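Local coordinates for protein glycerol dehydratase (Clostridium butyricum, PDB 1R9D) that dehydrates glycerol without coenzyme B12, probably through a glycyl radical as in other enzymes of the pyruvate formate lyase family, at residues I644-G649 and G662-D667; L453-E458 and S650-T655; R31-T36 and E117-V122; S38-E43 and F123-G128. One frame throughout, in Å; residues are numbered along the deposited sequence.

Contact 1. Residues I644-G649 and G662-D667; sequences INVYFG and GQPLAD
N645 turns its CG in between its own backbone N and carbonyl carbon (chi1 60°), and this brings the side-chain amide up to the backbone of L665. L665 sets its CG beside its own backbone N (chi1 -63°), and its CG then packs 3.9 Å from the CA of G649. N645 holds L665 by two nearly straight bonds. L665 N donates to N645 O at 3.0 Å, arriving above the carbonyl plane. N645 ND2 donates to L665 O at 3.0 Å, and that oxygen lies close to the plane of the amide. N645 ND2 also has a second acceptor, D778 OD1. N645 O takes the helical N-H of G649 as well, from the opposite face of its carbonyl plane. The contact lays an extended loop along helix 644-650 of the glycyl radical enzyme fold, as in pyruvate formate lyase, with bound glycerol about 10 Å from the side chain of N645. G649 lets the loop come in close: its CA lies 3.0 Å from Q663 O. P664 rests its CB 4.3 Å from V646 CG2, and L665 CD1 meets F648 CB at 3.8 Å. A water donates to both V646 O and G662 O.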
loop_
_atom_site.group_PDB
_atom_site.type_symbol
_atom_site.label_atom_id
_atom_site.label_comp_id
_atom_site.label_asym_id
_atom_site.label_seq_id
_atom_site.Cartn_x
_atom_site.Cartn_y
_atom_site.Cartn_z
ATOM N N ILE A 644 6.504 -32.796 -9.960
ATOM C CA ILE A 644 5.430 -32.422 -10.873
ATOM C C ILE A 644 5.445 -33.034 -12.274
ATOM O O ILE A 644 4.445 -32.952 -12.985
ATOM C CB ILE A 644 5.326 -30.876 -11.003
ATOM C CG1 ILE A 644 3.896 -30.480 -11.386
ATOM C CG2 ILE A 644 6.293 -30.365 -12.072
ATOM C CD1 ILE A 644 3.627 -28.981 -11.303
ATOM N N ASN A 645 6.552 -33.652 -12.676
ATOM C CA ASN A 645 6.604 -34.252 -14.010
ATOM C C ASN A 645 5.559 -35.361 -14.170
ATOM O O ASN A 645 5.080 -35.619 -15.273
ATOM C CB ASN A 645 8.009 -34.787 -14.316
ATOM C CG ASN A 645 8.461 -35.855 -13.344
ATOM O OD1 ASN A 645 8.619 -35.603 -12.148
ATOM N ND2 ASN A 645 8.680 -37.059 -13.856
ATOM N N VAL A 646 5.205 -36.014 -13.067
ATOM C CA VAL A 646 4.197 -37.069 -13.111
ATOM C C VAL A 646 2.827 -36.415 -13.278
ATOM O O VAL A 646 2.070 -36.770 -14.177
ATOM C CB VAL A 646 4.224 -37.919 -11.822
ATOM C CG1 VAL A 646 3.083 -38.935 -11.837
ATOM C CG2 VAL A 646 5.565 -38.638 -11.711
ATOM N N TYR A 647 2.516 -35.443 -12.423
ATOM C CA TYR A 647 1.237 -34.738 -12.504
ATOM C C TYR A 647 1.051 -34.035 -13.850
ATOM O O TYR A 647 -0.015 -34.129 -14.462
ATOM C CB TYR A 647 1.120 -33.706 -11.379
ATOM C CG TYR A 647 -0.171 -32.922 -11.422
ATOM C CD1 TYR A 647 -1.402 -33.569 -11.317
ATOM C CD2 TYR A 647 -0.165 -31.535 -11.561
ATOM C CE1 TYR A 647 -2.598 -32.855 -11.351
ATOM C CE2 TYR A 647 -1.358 -30.811 -11.596
ATOM C CZ TYR A 647 -2.567 -31.479 -11.489
ATOM O OH TYR A 647 -3.751 -30.776 -11.513
ATOM N N PHE A 648 2.078 -33.319 -14.304
ATOM C CA PHE A 648 1.997 -32.622 -15.589
ATOM C C PHE A 648 1.734 -33.641 -16.696
ATOM O O PHE A 648 0.961 -33.384 -17.621
ATOM C CB PHE A 648 3.304 -31.869 -15.888
ATOM C CG PHE A 648 3.297 -30.408 -15.463
ATOM C CD1 PHE A 648 4.442 -29.622 -15.633
ATOM C CD2 PHE A 648 2.158 -29.818 -14.921
ATOM C CE1 PHE A 648 4.449 -28.266 -15.272
ATOM C CE2 PHE A 648 2.154 -28.461 -14.555
ATOM C CZ PHE A 648 3.303 -27.687 -14.733
ATOM N N GLY A 649 2.376 -34.799 -16.591
ATOM C CA GLY A 649 2.194 -35.838 -17.590
ATOM C C GLY A 649 0.755 -36.318 -17.688
ATOM O O GLY A 649 0.254 -36.599 -18.778
ATOM N N GLY A 662 -1.310 -39.011 -20.845
ATOM C CA GLY A 662 -1.358 -39.255 -19.415
ATOM C C GLY A 662 -0.104 -39.797 -18.759
ATOM O O GLY A 662 -0.049 -39.901 -17.534
ATOM N N GLN A 663 0.903 -40.143 -19.556
ATOM C CA GLN A 663 2.150 -40.680 -19.014
ATOM C C GLN A 663 3.050 -39.573 -18.469
ATOM O O GLN A 663 2.975 -38.432 -18.910
ATOM C CB GLN A 663 2.891 -41.477 -20.092
ATOM C CG GLN A 663 2.165 -42.753 -20.494
ATOM C CD GLN A 663 2.073 -43.731 -19.344
ATOM O OE1 GLN A 663 3.086 -44.254 -18.882
ATOM N NE2 GLN A 663 0.857 -43.976 -18.867
ATOM N N PRO A 664 3.909 -39.902 -17.493
ATOM C CA PRO A 664 4.812 -38.907 -16.905
ATOM C C PRO A 664 5.730 -38.257 -17.929
ATOM O O PRO A 664 6.050 -38.854 -18.954
ATOM C CB PRO A 664 5.616 -39.719 -15.894
ATOM C CG PRO A 664 4.664 -40.815 -15.497
ATOM C CD PRO A 664 4.058 -41.206 -16.822
ATOM N N LEU A 665 6.140 -37.027 -17.647
ATOM C CA LEU A 665 7.080 -36.330 -18.509
ATOM C C LEU A 665 8.439 -36.660 -17.899
ATOM O O LEU A 665 8.507 -37.247 -16.816
ATOM C CB LEU A 665 6.853 -34.817 -18.457
ATOM C CG LEU A 665 5.510 -34.279 -18.948
ATOM C CD1 LEU A 665 5.509 -32.754 -18.842
ATOM C CD2 LEU A 665 5.279 -34.713 -20.386
ATOM N N ALA A 666 9.516 -36.298 -18.586
ATOM C CA ALA A 666 10.860 -36.546 -18.075
ATOM C C ALA A 666 11.157 -35.576 -16.931
ATOM O O ALA A 666 10.579 -34.490 -16.866
ATOM C CB ALA A 666 11.885 -36.367 -19.191
ATOM N N ASP A 667 12.065 -35.972 -16.042
ATOM C CA ASP A 667 12.446 -35.158 -14.888
ATOM C C ASP A 667 13.670 -34.273 -15.159
ATOM O O ASP A 667 14.713 -34.763 -15.579
ATOM C CB ASP A 667 12.722 -36.078 -13.692
ATOM C CG ASP A 667 13.682 -37.210 -14.035
ATOM O OD1 ASP A 667 14.820 -37.206 -13.523
ATOM O OD2 ASP A 667 13.301 -38.103 -14.828
HETATM O O HOH W 1 1.618 -39.274 -15.380
#

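Contact 2. Residues L453-E458 and S650-T655; sequences LARIVE and SLTGAT
E458 reaches across to the loop and takes the backbone N-H of G653 on its carboxylate. The bond from G653 N to E458 OE2 is 3.2 Å long, and the donor stands above the carboxylate plane. E458 gets there by a fully extended chain, with CG anti to the backbone N (chi1 -178°). The same oxygen also faces R455 NH1 in a salt bridge whose hydrogen bond is weak. R455 NH1 has a further salt bridge to D466. The positive charge beside E458 would probably favour the ionised carboxylate.

The close packing lies around T652. Its methyl CG2 sits 4.0 Å from A454 CB and 3.7 Å from E458 OE2. T652 and E458 lie side by side, pointing opposite ways. The hydroxyl of T652 lies 3.8 Å from R455 CG, but its bonds go to F648 O and N452 ND2. The bent chain of R455 runs by the loop, with CD 3.8 Å from L651 O. Its NE and NH2 are held by the backbone oxygens of D150 and C149.

The other side is looser. There E458 OE1 reaches A654 O only through a water, and the bond from the water to E458 is weak. T655 CG2 stays 4.4 Å from A454 O.

The contact joins the first turns of helix 453-461, which follows strand 449-452, to the loop leaving helix 644-650. Helices 553-569 and 484-516 pack against L453 on the same helix, and T655 touches helix 553-569.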
loop_
_atom_site.group_PDB
_atom_site.type_symbol
_atom_site.label_atom_id
_atom_site.label_comp_id
_atom_site.label_asym_id
_atom_site.label_seq_id
_atom_site.Cartn_x
_atom_site.Cartn_y
_atom_site.Cartn_z
ATOM N N LEU A 453 6.365 -27.663 -20.692
ATOM C CA LEU A 453 6.881 -27.503 -22.048
ATOM C C LEU A 453 6.194 -28.433 -23.048
ATOM O O LEU A 453 5.993 -28.067 -24.208
ATOM C CB LEU A 453 8.385 -27.763 -22.068
ATOM C CG LEU A 453 9.270 -26.859 -21.209
ATOM C CD1 LEU A 453 10.678 -27.447 -21.179
ATOM C CD2 LEU A 453 9.275 -25.435 -21.763
ATOM N N ALA A 454 5.836 -29.633 -22.600
ATOM C CA ALA A 454 5.179 -30.605 -23.475
ATOM C C ALA A 454 3.819 -30.115 -23.976
ATOM O O ALA A 454 3.421 -30.406 -25.105
ATOM C CB ALA A 454 5.026 -31.942 -22.749
ATOM N N ARG A 455 3.103 -29.374 -23.136
ATOM C CA ARG A 455 1.800 -28.847 -23.524
ATOM C C ARG A 455 1.933 -27.845 -24.659
ATOM O O ARG A 455 1.023 -27.700 -25.470
ATOM C CB ARG A 455 1.119 -28.187 -22.323
ATOM C CG ARG A 455 0.594 -29.187 -21.306
ATOM C CD ARG A 455 -0.753 -29.739 -21.751
ATOM N NE ARG A 455 -1.790 -28.720 -21.619
ATOM C CZ ARG A 455 -2.969 -28.758 -22.231
ATOM N NH1 ARG A 455 -3.272 -29.770 -23.029
ATOM N NH2 ARG A 455 -3.846 -27.779 -22.044
ATOM N N ILE A 456 3.064 -27.144 -24.717
ATOM C CA ILE A 456 3.279 -26.166 -25.779
ATOM C C ILE A 456 3.409 -26.900 -27.120
ATOM O O ILE A 456 2.965 -26.403 -28.156
ATOM C CB ILE A 456 4.548 -25.308 -25.504
ATOM C CG1 ILE A 456 4.370 -24.526 -24.197
ATOM C CG2 ILE A 456 4.792 -24.337 -26.657
ATOM C CD1 ILE A 456 3.163 -23.584 -24.183
ATOM N N VAL A 457 4.009 -28.088 -27.103
ATOM C CA VAL A 457 4.141 -28.862 -28.337
ATOM C C VAL A 457 2.744 -29.309 -28.773
ATOM O O VAL A 457 2.399 -29.228 -29.946
ATOM C CB VAL A 457 5.029 -30.110 -28.141
ATOM C CG1 VAL A 457 4.968 -30.989 -29.386
ATOM C CG2 VAL A 457 6.471 -29.692 -27.873
ATOM N N GLU A 458 1.942 -29.764 -27.814
ATOM C CA GLU A 458 0.581 -30.216 -28.095
ATOM C C GLU A 458 -0.254 -29.076 -28.678
ATOM O O GLU A 458 -1.009 -29.267 -29.635
ATOM C CB GLU A 458 -0.068 -30.751 -26.809
ATOM C CG GLU A 458 -1.481 -31.288 -26.984
ATOM C CD GLU A 458 -2.044 -31.921 -25.714
ATOM O OE1 GLU A 458 -3.162 -32.477 -25.777
ATOM O OE2 GLU A 458 -1.378 -31.863 -24.654
ATOM N N SER A 650 0.087 -36.411 -16.545
ATOM C CA SER A 650 -1.302 -36.859 -16.506
ATOM C C SER A 650 -2.240 -35.870 -17.195
ATOM O O SER A 650 -3.348 -36.233 -17.600
ATOM C CB SER A 650 -1.756 -37.057 -15.055
ATOM O OG SER A 650 -2.061 -35.813 -14.439
ATOM N N LEU A 651 -1.804 -34.619 -17.316
ATOM C CA LEU A 651 -2.608 -33.576 -17.952
ATOM C C LEU A 651 -2.204 -33.331 -19.404
ATOM O O LEU A 651 -2.757 -32.448 -20.063
ATOM C CB LEU A 651 -2.468 -32.254 -17.183
ATOM C CG LEU A 651 -2.871 -32.250 -15.712
ATOM C CD1 LEU A 651 -2.520 -30.899 -15.081
ATOM C CD2 LEU A 651 -4.356 -32.535 -15.599
ATOM N N THR A 652 -1.250 -34.114 -19.900
ATOM C CA THR A 652 -0.754 -33.936 -21.262
ATOM C C THR A 652 -1.115 -35.092 -22.198
ATOM O O THR A 652 -0.927 -36.250 -21.854
ATOM C CB THR A 652 0.774 -33.786 -21.243
ATOM O OG1 THR A 652 1.138 -32.783 -20.284
ATOM C CG2 THR A 652 1.288 -33.385 -22.611
ATOM N N GLY A 653 -1.622 -34.765 -23.382
ATOM C CA GLY A 653 -1.989 -35.796 -24.339
ATOM C C GLY A 653 -0.774 -36.477 -24.943
ATOM O O GLY A 653 0.363 -36.205 -24.549
ATOM N N ALA A 654 -1.006 -37.371 -25.902
ATOM C CA ALA A 654 0.088 -38.073 -26.564
ATOM C C ALA A 654 0.986 -37.058 -27.267
ATOM O O ALA A 654 0.504 -36.063 -27.808
ATOM C CB ALA A 654 -0.469 -39.073 -27.579
ATOM N N THR A 655 2.291 -37.312 -27.260
ATOM C CA THR A 655 3.237 -36.409 -27.903
ATOM C C THR A 655 4.011 -37.098 -29.035
ATOM O O THR A 655 4.104 -38.326 -29.079
ATOM C CB THR A 655 4.204 -35.809 -26.852
ATOM O OG1 THR A 655 4.646 -36.836 -25.953
ATOM C CG2 THR A 655 3.495 -34.712 -26.055
HETATM O O HOH W 2 -2.020 -34.680 -27.903
#

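Contact 3. Residues R31-T36 and E117-V122; sequences RAILIT and EKLKDV
This is apolar packing between two helices, 30-40 and 113-125, that run in roughly the same direction near the periphery of the chain. The axes of the two short segments come within 9.5 Å and are 32° apart. No hydrogen bond crosses between them.

A32, I33 and T36 of one helix face L119 and V122 of the other. V122 is the residue that meets all three. Its CG2 lies 4.0 Å from I33 CD1, and the two side chains lie nearly perpendicular. The same methyl comes 4.2 Å from A32 CB. The small side chain of A32 also takes L119 CD2 at 4.0 Å. I33 CG1 lies opposite its carbonyl carbon (chi1 -81°), and a turn at chi2 (56°) carries CD1 in toward the second helix. There CD1 also touches the backbone of K118, 4.1 Å from K118 O.

T36 brings a hydroxyl into this apolar surface. T36 OG1 lies 3.8 Å from V122 CG1, yet its polar needs are met elsewhere. It donates to A32 O at 2.7 Å, one turn back in its own helix, and it also bonds W126 NE1. A32 O receives the N-H of T36 from the opposite face of its carbonyl plane. At the outer edge T36 CG2 lies near D121 OD2, whose charge is paired with K40.

Helix 47-61 packs against L34 and I35 of helix 30-40. The loop holding V85 and P87 touches A32 and V122.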
loop_
_atom_site.group_PDB
_atom_site.type_symbol
_atom_site.label_atom_id
_atom_site.label_comp_id
_atom_site.label_asym_id
_atom_site.label_seq_id
_atom_site.Cartn_x
_atom_site.Cartn_y
_atom_site.Cartn_z
ATOM N N ARG A 31 -0.869 -22.008 16.086
ATOM C CA ARG A 31 -0.434 -20.817 15.362
ATOM C C ARG A 31 -1.583 -20.084 14.677
ATOM O O ARG A 31 -1.679 -18.859 14.759
ATOM C CB ARG A 31 0.635 -21.159 14.314
ATOM C CG ARG A 31 1.194 -19.903 13.627
ATOM C CD ARG A 31 2.100 -20.227 12.444
ATOM N NE ARG A 31 2.634 -19.011 11.822
ATOM C CZ ARG A 31 1.946 -18.199 11.022
ATOM N NH1 ARG A 31 0.679 -18.458 10.724
ATOM N NH2 ARG A 31 2.533 -17.120 10.514
ATOM N N ALA A 32 -2.458 -20.829 14.008
ATOM C CA ALA A 32 -3.583 -20.230 13.301
ATOM C C ALA A 32 -4.464 -19.408 14.232
ATOM O O ALA A 32 -4.909 -18.312 13.883
ATOM C CB ALA A 32 -4.413 -21.313 12.626
ATOM N N ILE A 33 -4.724 -19.947 15.416
ATOM C CA ILE A 33 -5.556 -19.252 16.390
ATOM C C ILE A 33 -4.878 -17.968 16.874
ATOM O O ILE A 33 -5.519 -16.922 16.975
ATOM C CB ILE A 33 -5.868 -20.172 17.605
ATOM C CG1 ILE A 33 -7.026 -21.119 17.269
ATOM C CG2 ILE A 33 -6.267 -19.339 18.818
ATOM C CD1 ILE A 33 -6.819 -21.970 16.041
ATOM N N LEU A 34 -3.582 -18.051 17.150
ATOM C CA LEU A 34 -2.825 -16.906 17.639
ATOM C C LEU A 34 -2.674 -15.748 16.652
ATOM O O LEU A 34 -2.825 -14.587 17.034
ATOM C CB LEU A 34 -1.447 -17.364 18.117
ATOM C CG LEU A 34 -1.445 -18.242 19.371
ATOM C CD1 LEU A 34 -0.037 -18.705 19.673
ATOM C CD2 LEU A 34 -2.007 -17.453 20.555
ATOM N N ILE A 35 -2.376 -16.040 15.389
ATOM C CA ILE A 35 -2.225 -14.959 14.419
ATOM C C ILE A 35 -3.580 -14.296 14.168
ATOM O O ILE A 35 -3.653 -13.089 13.935
ATOM C CB ILE A 35 -1.614 -15.465 13.077
ATOM C CG1 ILE A 35 -1.205 -14.264 12.216
ATOM C CG2 ILE A 35 -2.613 -16.340 12.330
ATOM C CD1 ILE A 35 -0.366 -14.622 11.002
ATOM N N THR A 36 -4.652 -15.083 14.238
ATOM C CA THR A 36 -6.004 -14.564 14.033
ATOM C C THR A 36 -6.352 -13.601 15.169
ATOM O O THR A 36 -6.920 -12.532 14.948
ATOM C CB THR A 36 -7.043 -15.714 14.003
ATOM O OG1 THR A 36 -6.768 -16.580 12.889
ATOM C CG2 THR A 36 -8.457 -15.169 13.872
ATOM N N GLU A 117 -12.733 -27.831 14.750
ATOM C CA GLU A 117 -13.678 -26.920 15.376
ATOM C C GLU A 117 -13.091 -25.525 15.562
ATOM O O GLU A 117 -13.720 -24.530 15.207
ATOM C CB GLU A 117 -14.115 -27.486 16.731
ATOM C CG GLU A 117 -15.164 -26.657 17.451
ATOM C CD GLU A 117 -16.395 -26.403 16.602
ATOM O OE1 GLU A 117 -16.923 -27.370 16.008
ATOM O OE2 GLU A 117 -16.841 -25.236 16.535
ATOM N N LYS A 118 -11.884 -25.457 16.115
ATOM C CA LYS A 118 -11.235 -24.175 16.354
ATOM C C LYS A 118 -10.869 -23.427 15.079
ATOM O O LYS A 118 -10.788 -22.197 15.083
ATOM C CB LYS A 118 -9.990 -24.363 17.221
ATOM C CG LYS A 118 -10.311 -24.759 18.659
ATOM C CD LYS A 118 -9.063 -24.831 19.519
ATOM C CE LYS A 118 -9.423 -25.161 20.962
ATOM N NZ LYS A 118 -8.228 -25.195 21.853
ATOM N N LEU A 119 -10.655 -24.156 13.987
ATOM C CA LEU A 119 -10.309 -23.507 12.727
ATOM C C LEU A 119 -11.500 -22.791 12.096
ATOM O O LEU A 119 -11.322 -21.925 11.245
ATOM C CB LEU A 119 -9.738 -24.526 11.736
ATOM C CG LEU A 119 -8.351 -25.074 12.065
ATOM C CD1 LEU A 119 -7.970 -26.132 11.040
ATOM C CD2 LEU A 119 -7.334 -23.936 12.060
ATOM N N LYS A 120 -12.716 -23.143 12.508
ATOM C CA LYS A 120 -13.902 -22.504 11.946
ATOM C C LYS A 120 -13.810 -20.980 12.000
ATOM O O LYS A 120 -14.049 -20.303 10.999
ATOM C CB LYS A 120 -15.163 -22.967 12.679
ATOM C CG LYS A 120 -15.531 -24.417 12.419
ATOM C CD LYS A 120 -16.750 -24.830 13.234
ATOM C CE LYS A 120 -17.129 -26.280 12.959
ATOM N NZ LYS A 120 -18.299 -26.719 13.773
ATOM N N ASP A 121 -13.460 -20.440 13.164
ATOM C CA ASP A 121 -13.344 -18.993 13.315
ATOM C C ASP A 121 -12.212 -18.431 12.453
ATOM O O ASP A 121 -12.285 -17.298 11.975
ATOM C CB ASP A 121 -13.088 -18.621 14.775
ATOM C CG ASP A 121 -13.074 -17.121 14.993
ATOM O OD1 ASP A 121 -14.135 -16.486 14.813
ATOM O OD2 ASP A 121 -12.007 -16.572 15.336
ATOM N N VAL A 122 -11.161 -19.224 12.272
ATOM C CA VAL A 122 -10.022 -18.800 11.467
ATOM C C VAL A 122 -10.474 -18.575 10.026
ATOM O O VAL A 122 -10.206 -17.528 9.441
ATOM C CB VAL A 122 -8.894 -19.859 11.499
ATOM C CG1 VAL A 122 -7.735 -19.417 10.613
ATOM C CG2 VAL A 122 -8.412 -20.057 12.927
#

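Contact 4. Residues S38-E43 and F123-G128; sequences SFKQTE and FEYWNG
Y125 OH donates to E43 OE2 at 2.7 Å, the one hydrogen bond that crosses this contact. The carboxylate oxygen lies at the edge of the tyrosine ring, near its plane. Relative to the glutamate, the hydroxyl stands above the carboxylate plane, and the two planes are 57° apart. E43 bends at chi2 (-79°) to bring its carboxylate back to the hydroxyl. E43 OE1 has a long, weak ion pair with R50.

K40 passes alongside the tyrosine ring in the opposite direction. Its CG lies 4.2 Å from the ring centroid, an off-centre CH-pi contact. The extended chain carries NZ on to D121. K129 adds a cation-pi contact to the same ring. The CB of F39 also touches this tyrosine, 3.6 Å from Y125 OH.

F39 and W126 form an edge-to-face pair. W126 CH2 stands over the centre of the phenylalanine ring, 3.5 Å from F39 CD2. The ring planes are inclined at 50°, so the pair is well short of perpendicular. At the other end of the indole, NE1 has T36 as its partner. Y125 CD2 lies over one face of the indole, toward its rim, so the three aromatic residues pack as one group.

The contact joins the C-terminal ends of helices 30-40 and 113-125 and the turns that follow them. Helix 47-61 backs it through A54 and R50, which touch F39 and Y125. E43 also reaches the second subunit, where its backbone O accepts from R516 of that subunit.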
loop_
_atom_site.group_PDB
_atom_site.type_symbol
_atom_site.label_atom_id
_atom_site.label_comp_id
_atom_site.label_asym_id
_atom_site.label_seq_id
_atom_site.Cartn_x
_atom_site.Cartn_y
_atom_site.Cartn_z
ATOM N N SER A 38 -4.227 -11.922 17.048
ATOM C CA SER A 38 -3.404 -10.724 16.932
ATOM C C SER A 38 -3.942 -9.765 15.875
ATOM O O SER A 38 -4.106 -8.576 16.142
ATOM C CB SER A 38 -1.956 -11.097 16.604
ATOM O OG SER A 38 -1.136 -9.940 16.541
ATOM N N PHE A 39 -4.220 -10.275 14.678
ATOM C CA PHE A 39 -4.734 -9.423 13.607
ATOM C C PHE A 39 -6.041 -8.714 13.971
ATOM O O PHE A 39 -6.289 -7.589 13.537
ATOM C CB PHE A 39 -4.922 -10.230 12.319
ATOM C CG PHE A 39 -3.746 -10.155 11.379
ATOM C CD1 PHE A 39 -2.496 -10.621 11.767
ATOM C CD2 PHE A 39 -3.889 -9.591 10.112
ATOM C CE1 PHE A 39 -1.395 -10.527 10.906
ATOM C CE2 PHE A 39 -2.800 -9.491 9.245
ATOM C CZ PHE A 39 -1.552 -9.958 9.644
ATOM N N LYS A 40 -6.878 -9.371 14.767
ATOM C CA LYS A 40 -8.140 -8.772 15.178
ATOM C C LYS A 40 -7.899 -7.537 16.041
ATOM O O LYS A 40 -8.758 -6.662 16.132
ATOM C CB LYS A 40 -8.983 -9.783 15.960
ATOM C CG LYS A 40 -9.643 -10.841 15.095
ATOM C CD LYS A 40 -10.505 -11.779 15.935
ATOM C CE LYS A 40 -11.204 -12.804 15.056
ATOM N NZ LYS A 40 -11.991 -13.783 15.858
ATOM N N GLN A 41 -6.724 -7.470 16.658
ATOM C CA GLN A 41 -6.370 -6.352 17.529
ATOM C C GLN A 41 -5.472 -5.296 16.889
ATOM O O GLN A 41 -5.142 -4.295 17.532
ATOM C CB GLN A 41 -5.679 -6.877 18.790
ATOM C CG GLN A 41 -6.563 -7.741 19.663
ATOM C CD GLN A 41 -7.805 -7.004 20.108
ATOM O OE1 GLN A 41 -7.719 -5.944 20.733
ATOM N NE2 GLN A 41 -8.971 -7.554 19.787
ATOM N N THR A 42 -5.082 -5.504 15.633
ATOM C CA THR A 42 -4.195 -4.556 14.966
ATOM C C THR A 42 -4.726 -4.019 13.636
ATOM O O THR A 42 -3.945 -3.606 12.779
ATOM C CB THR A 42 -2.814 -5.200 14.712
ATOM O OG1 THR A 42 -2.973 -6.343 13.862
ATOM C CG2 THR A 42 -2.179 -5.651 16.023
ATOM N N GLU A 43 -6.045 -4.003 13.473
ATOM C CA GLU A 43 -6.671 -3.532 12.236
ATOM C C GLU A 43 -6.250 -2.136 11.776
ATOM O O GLU A 43 -6.164 -1.882 10.575
ATOM C CB GLU A 43 -8.197 -3.559 12.371
ATOM C CG GLU A 43 -8.785 -4.936 12.662
ATOM C CD GLU A 43 -8.888 -5.826 11.431
ATOM O OE1 GLU A 43 -8.473 -5.398 10.331
ATOM O OE2 GLU A 43 -9.393 -6.961 11.572
ATOM N N PHE A 123 -11.171 -19.561 9.463
ATOM C CA PHE A 123 -11.676 -19.464 8.097
ATOM C C PHE A 123 -12.593 -18.252 7.960
ATOM O O PHE A 123 -12.573 -17.558 6.944
ATOM C CB PHE A 123 -12.464 -20.725 7.721
ATOM C CG PHE A 123 -11.652 -21.992 7.767
ATOM C CD1 PHE A 123 -12.201 -23.160 8.287
ATOM C CD2 PHE A 123 -10.348 -22.024 7.280
ATOM C CE1 PHE A 123 -11.464 -24.343 8.326
ATOM C CE2 PHE A 123 -9.602 -23.203 7.312
ATOM C CZ PHE A 123 -10.161 -24.365 7.836
ATOM N N GLU A 124 -13.398 -18.003 8.989
ATOM C CA GLU A 124 -14.324 -16.877 8.965
ATOM C C GLU A 124 -13.613 -15.527 8.965
ATOM O O GLU A 124 -13.948 -14.647 8.175
ATOM C CB GLU A 124 -15.277 -16.951 10.161
ATOM C CG GLU A 124 -16.378 -15.906 10.137
ATOM C CD GLU A 124 -17.271 -15.975 11.364
ATOM O OE1 GLU A 124 -17.792 -17.074 11.662
ATOM O OE2 GLU A 124 -17.455 -14.930 12.027
ATOM N N TYR A 125 -12.630 -15.356 9.840
ATOM C CA TYR A 125 -11.925 -14.081 9.899
ATOM C C TYR A 125 -11.130 -13.748 8.642
ATOM O O TYR A 125 -11.245 -12.648 8.104
ATOM C CB TYR A 125 -10.957 -14.025 11.080
ATOM C CG TYR A 125 -10.142 -12.742 11.073
ATOM C CD1 TYR A 125 -10.715 -11.528 11.454
ATOM C CD2 TYR A 125 -8.829 -12.728 10.599
ATOM C CE1 TYR A 125 -10.005 -10.334 11.363
ATOM C CE2 TYR A 125 -8.108 -11.535 10.499
ATOM C CZ TYR A 125 -8.705 -10.343 10.883
ATOM O OH TYR A 125 -8.010 -9.160 10.771
ATOM N N TRP A 126 -10.319 -14.696 8.182
ATOM C CA TRP A 126 -9.465 -14.455 7.022
ATOM C C TRP A 126 -10.115 -14.403 5.653
ATOM O O TRP A 126 -9.432 -14.218 4.647
ATOM C CB TRP A 126 -8.323 -15.466 7.002
ATOM C CG TRP A 126 -7.395 -15.309 8.157
ATOM C CD1 TRP A 126 -7.459 -15.957 9.357
ATOM C CD2 TRP A 126 -6.277 -14.416 8.242
ATOM N NE1 TRP A 126 -6.451 -15.526 10.182
ATOM C CE2 TRP A 126 -5.711 -14.579 9.523
ATOM C CE3 TRP A 126 -5.701 -13.493 7.356
ATOM C CZ2 TRP A 126 -4.590 -13.852 9.948
ATOM C CZ3 TRP A 126 -4.585 -12.768 7.777
ATOM C CH2 TRP A 126 -4.042 -12.953 9.061
ATOM N N ASN A 127 -11.432 -14.548 5.600
ATOM C CA ASN A 127 -12.119 -14.498 4.322
ATOM C C ASN A 127 -11.874 -13.164 3.612
ATOM O O ASN A 127 -12.246 -12.100 4.114
ATOM C CB ASN A 127 -13.620 -14.715 4.518
ATOM C CG ASN A 127 -14.384 -14.661 3.216
ATOM O OD1 ASN A 127 -14.020 -15.319 2.244
ATOM N ND2 ASN A 127 -15.454 -13.874 3.189
ATOM N N GLY A 128 -11.240 -13.238 2.443
ATOM C CA GLY A 128 -10.949 -12.052 1.658
ATOM C C GLY A 128 -9.739 -11.253 2.114
ATOM O O GLY A 128 -9.403 -10.242 1.503
#

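How the contacts relate
The contacts form two separate pairs, about 36 to 42 Å apart between centres. Contacts 1 and 2 share the chain around helix 644-650 and touch directly: G662 N lies 3.0 Å from T652 O, and L665 packs on A454. Both hold a loop against a helix by hydrogen bonds to the loop backbone; contact 1 uses an N-H and a carbonyl, contact 2 an N-H. Contact 1 is the more buried and lies nearer the centre of the chain. Contacts 3 and 4 join the same two helices, 30-40 and 113-125, farther out. Contact 3 is mostly aliphatic, whereas contact 4 is aromatic and charged, with the second subunit beside it. Polar pairs between the two helices bind contacts 3 and 4 into one interface.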